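Local structure of conjugal transfer protein (Escherichia coli, 5I97) at residues Leu34-Tyr37 with Val38-Glu42; Tyr53-Val56 with Gly57-Thr61. The protein probably helps to form the inner-membrane channel of the pKM101 type IV secretion system, which passes plasmid DNA between bacteria during conjugation. All coordinates share one frame; numbering follows the deposited sequence.

Contact 1: Leu34-Tyr37 with Val38-Glu42; sequences LTQY and VIHRE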
# COMPACT_ATOMS: atom_id res chain seq x y z
N LEU A 34 -16.59 7.10 -13.23
CA LEU A 34 -17.42 6.74 -12.10
C LEU A 34 -16.60 6.08 -10.99
O LEU A 34 -16.79 6.39 -9.82
CB LEU A 34 -18.55 5.83 -12.53
CG LEU A 34 -19.65 6.53 -13.31
CD1 LEU A 34 -20.38 5.53 -14.20
CD2 LEU A 34 -20.61 7.26 -12.39
N THR A 35 -15.68 5.19 -11.35
CA THR A 35 -14.86 4.54 -10.36
C THR A 35 -13.86 5.54 -9.77
O THR A 35 -13.55 5.48 -8.58
CB THR A 35 -14.12 3.29 -10.92
OG1 THR A 35 -13.39 3.63 -12.10
CG2 THR A 35 -15.09 2.17 -11.24
N GLN A 36 -13.35 6.45 -10.59
CA GLN A 36 -12.46 7.52 -10.11
C GLN A 36 -13.14 8.38 -9.08
O GLN A 36 -12.55 8.79 -8.10
CB GLN A 36 -12.01 8.41 -11.27
CG GLN A 36 -10.95 7.82 -12.15
CD GLN A 36 -9.65 7.69 -11.43
OE1 GLN A 36 -9.18 6.59 -11.17
NE2 GLN A 36 -9.04 8.82 -11.10
N TYR A 37 -14.41 8.66 -9.32
CA TYR A 37 -15.18 9.51 -8.44
C TYR A 37 -15.32 8.83 -7.09
O TYR A 37 -15.09 9.46 -6.06
CB TYR A 37 -16.53 9.83 -9.05
CG TYR A 37 -17.36 10.80 -8.25
CD1 TYR A 37 -17.24 12.17 -8.44
CD2 TYR A 37 -18.27 10.36 -7.29
CE1 TYR A 37 -18.00 13.07 -7.71
CE2 TYR A 37 -19.04 11.25 -6.57
CZ TYR A 37 -18.90 12.60 -6.78
OH TYR A 37 -19.66 13.48 -6.05
N VAL A 38 -15.72 7.57 -7.09
CA VAL A 38 -15.89 6.81 -5.87
C VAL A 38 -14.57 6.70 -5.12
O VAL A 38 -14.51 6.84 -3.91
CB VAL A 38 -16.45 5.41 -6.14
CG1 VAL A 38 -16.38 4.54 -4.87
CG2 VAL A 38 -17.86 5.51 -6.68
N ILE A 39 -13.49 6.44 -5.85
CA ILE A 39 -12.19 6.34 -5.22
C ILE A 39 -11.77 7.67 -4.58
O ILE A 39 -11.28 7.68 -3.46
CB ILE A 39 -11.15 5.86 -6.22
CG1 ILE A 39 -11.39 4.38 -6.53
CG2 ILE A 39 -9.76 6.01 -5.66
CD1 ILE A 39 -10.58 3.86 -7.70
N HIS A 40 -11.99 8.78 -5.29
CA HIS A 40 -11.64 10.09 -4.77
C HIS A 40 -12.47 10.43 -3.53
O HIS A 40 -11.96 11.02 -2.58
CB HIS A 40 -11.87 11.18 -5.82
CG HIS A 40 -10.77 11.32 -6.83
ND1 HIS A 40 -9.44 11.45 -6.48
CD2 HIS A 40 -10.81 11.37 -8.18
CE1 HIS A 40 -8.71 11.58 -7.57
NE2 HIS A 40 -9.52 11.53 -8.62
N ARG A 41 -13.74 10.07 -3.56
CA ARG A 41 -14.68 10.51 -2.54
C ARG A 41 -14.69 9.62 -1.29
O ARG A 41 -14.83 10.12 -0.18
CB ARG A 41 -16.08 10.60 -3.13
CG ARG A 41 -17.15 10.95 -2.13
CD ARG A 41 -18.36 11.55 -2.78
NE ARG A 41 -19.38 11.85 -1.79
CZ ARG A 41 -20.44 12.62 -2.00
NH1 ARG A 41 -20.63 13.20 -3.17
NH2 ARG A 41 -21.31 12.82 -1.02
N GLU A 42 -14.53 8.31 -1.48
CA GLU A 42 -14.67 7.38 -0.37
C GLU A 42 -13.34 7.01 0.25
O GLU A 42 -13.29 6.40 1.30
CB GLU A 42 -15.39 6.11 -0.84
CG GLU A 42 -16.78 6.37 -1.39
CD GLU A 42 -17.69 7.02 -0.37
OE1 GLU A 42 -17.53 6.73 0.83
OE2 GLU A 42 -18.54 7.84 -0.77
O HOH W 1 -9.58 11.48 -11.59

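Contact 2: Tyr53-Val56 with Gly57-Thr61; sequences YTAV and GLMST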
# COMPACT_ATOMS: atom_id res chain seq x y z
N TYR A 53 -10.40 16.12 -2.82
CA TYR A 53 -11.44 17.11 -2.54
C TYR A 53 -11.70 18.00 -3.76
O TYR A 53 -12.84 18.35 -4.07
CB TYR A 53 -11.03 17.96 -1.34
CG TYR A 53 -12.01 19.05 -0.99
CD1 TYR A 53 -13.08 18.79 -0.14
CD2 TYR A 53 -11.89 20.32 -1.52
CE1 TYR A 53 -13.97 19.78 0.20
CE2 TYR A 53 -12.78 21.31 -1.20
CZ TYR A 53 -13.82 21.04 -0.34
OH TYR A 53 -14.72 22.03 -0.03
N THR A 54 -10.63 18.42 -4.40
CA THR A 54 -10.74 19.23 -5.60
C THR A 54 -11.41 18.44 -6.71
O THR A 54 -12.31 18.95 -7.37
CB THR A 54 -9.36 19.73 -6.06
OG1 THR A 54 -8.83 20.61 -5.06
CG2 THR A 54 -9.47 20.49 -7.37
N ALA A 55 -11.01 17.18 -6.87
CA ALA A 55 -11.56 16.33 -7.92
C ALA A 55 -13.06 16.10 -7.76
O ALA A 55 -13.81 16.22 -8.74
CB ALA A 55 -10.83 15.01 -7.95
N VAL A 56 -13.50 15.77 -6.55
CA VAL A 56 -14.92 15.54 -6.31
C VAL A 56 -15.74 16.78 -6.60
O VAL A 56 -16.83 16.69 -7.17
CB VAL A 56 -15.17 15.10 -4.86
CG1 VAL A 56 -16.66 15.04 -4.56
CG2 VAL A 56 -14.51 13.76 -4.60
N GLY A 57 -15.20 17.94 -6.24
CA GLY A 57 -15.85 19.21 -6.50
C GLY A 57 -16.05 19.48 -7.98
O GLY A 57 -17.11 19.94 -8.39
N LEU A 58 -15.03 19.21 -8.78
CA LEU A 58 -15.11 19.45 -10.22
C LEU A 58 -16.03 18.45 -10.91
O LEU A 58 -16.56 18.73 -11.97
CB LEU A 58 -13.72 19.39 -10.86
CG LEU A 58 -12.72 20.44 -10.39
CD1 LEU A 58 -11.36 20.19 -11.03
CD2 LEU A 58 -13.22 21.84 -10.73
N MET A 59 -16.21 17.28 -10.30
CA MET A 59 -16.98 16.22 -10.91
C MET A 59 -18.36 16.08 -10.29
O MET A 59 -18.96 15.02 -10.35
CB MET A 59 -16.24 14.89 -10.80
CG MET A 59 -14.91 14.86 -11.52
SD MET A 59 -14.02 13.36 -11.14
CE MET A 59 -12.44 13.74 -11.88
N SER A 60 -18.86 17.16 -9.70
CA SER A 60 -20.17 17.10 -9.06
C SER A 60 -20.99 18.30 -9.49
O SER A 60 -20.45 19.36 -9.77
CB SER A 60 -20.04 17.10 -7.53
OG SER A 60 -19.11 16.15 -7.04
N THR A 61 -22.31 18.13 -9.52
CA THR A 61 -23.20 19.27 -9.61
C THR A 61 -23.09 20.02 -8.28
O THR A 61 -22.70 19.43 -7.27
CB THR A 61 -24.66 18.85 -9.86
OG1 THR A 61 -25.11 18.00 -8.81
CG2 THR A 61 -24.80 18.13 -11.20

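Contact 1: Leu34-Tyr37 with Val38-Glu42
Tyr-37 and Arg-41, one helical turn apart, lie alongside each other and point the same way. Arg-41 NH1 donates to Tyr-37 OH at 3.1 Å; the hydroxyl sits at the guanidinium edge, 3° from its plane, while the N-H...O angle of 141° makes the bond far from straight. The aliphatic part of the arginine follows the ring, with CD 3.9 Å from Tyr-37 CE2. Both side chains leave the helix with CG anti to the backbone N (chi1 -175° for Tyr-37), which lays them side by side. Tyr-37 OH also hydrogen-bonds Ser-60, so replacing the tyrosine by a phenylalanine would probably leave both Arg-41 NH1 and Ser-60 without this shared partner.

On another flank, a water bridges Gln-36 NE2, which donates to it at 2.8 Å, and His-40 NE2, 3.0 Å from it in the ring plane. His-40 ND1 is bonded to Asp-52, so the imidazole is gripped at both nitrogens.

Successive backbone N-H groups, Val-38 to Arg-41, each bond the carbonyl four residues earlier, among them Ile-39 N to Thr-35 O at 2.9 Å. Leu-34 and Val-38 instead meet Met-130 on the sheet. This is helix 27-42 packed on the antiparallel sheet, consistent with the NTF2-like fold of the VirB8 family.

Contact 2: Tyr53-Val56 with Gly57-Thr61
Met-59 runs its side chain back along the last turn of helix 49-58, past Ala-55. Its CB starts 3.5 Å from Ala-55 O. CG, placed beside the backbone N by a chi1 of -63°, comes nearer still, 3.3 Å from Ala-55 O. SD passes the same oxygen, Ala-55 O, at 3.7 Å, and because the chain stays extended beyond CG, the methyl CE carries on to meet Ala-55 CB at 4.4 Å, a loose apolar contact. Beyond the helix the side chain also touches Phe-151 of strand 151-160 and Asn-147 of a loop.

The backbone shows where the helix gives out. Gly-57 N still makes a regular bond to Tyr-53 O, and Leu-58 N one to Thr-54 O at 3.1 Å. Met-59 N, by contrast, is divided between Ala-55 O and Val-56 O in two weak bonds with N-H...O angles of 131° and 132°, and Met-59 is the first residue to leave helical torsions. Ser-60 then turns its CB toward the helix end and brings OG to 2.3 Å from Val-56 O; this is too short for an ordinary hydrogen bond, so its exact length is doubtful. On the outer flank, Thr-54 CG2 lies alongside Leu-58 CD1 at 4.1 Å, while Thr-54 OG1 turns back to Gln-50 O.

The chemistry implies a helix end closed by shared, weakening backbone bonds and a serine hydroxyl beside Val-56 O that also bonds Tyr-37 OH, with the methionine methyl loosely against Ala-55 CB before the chain moves on to helix 62-69, whose N-cap is Thr-61.

Contacts 1 and 2 belong to consecutive helices, 27-42 and 49-58, their centres about 10 Å apart. Contact 1 is nearer the chain centre (about 3 Å, against 8 Å), but both are partly buried; contact 2 mixes buried Ala-55, Val-56, Met-59 and Ser-60 with exposed Thr-54. Contact 1 faces strands 86-98, 124-134 and 151-160, while contact 2 reaches strand 151-160 through its last residues. The two meet directly: His-40 CD2 packs on Ala-55 CB at 3.6 Å, and Tyr-37 CE1 comes within 3.4 Å of Met-59 O. Within residues 34-42, side-chain polar links and a bridging water supplement regular helical bonds, whereas residues 53-61 combine a helix end with weak final backbone bonds, apolar side-chain contacts and the Ser-60 hydroxyl.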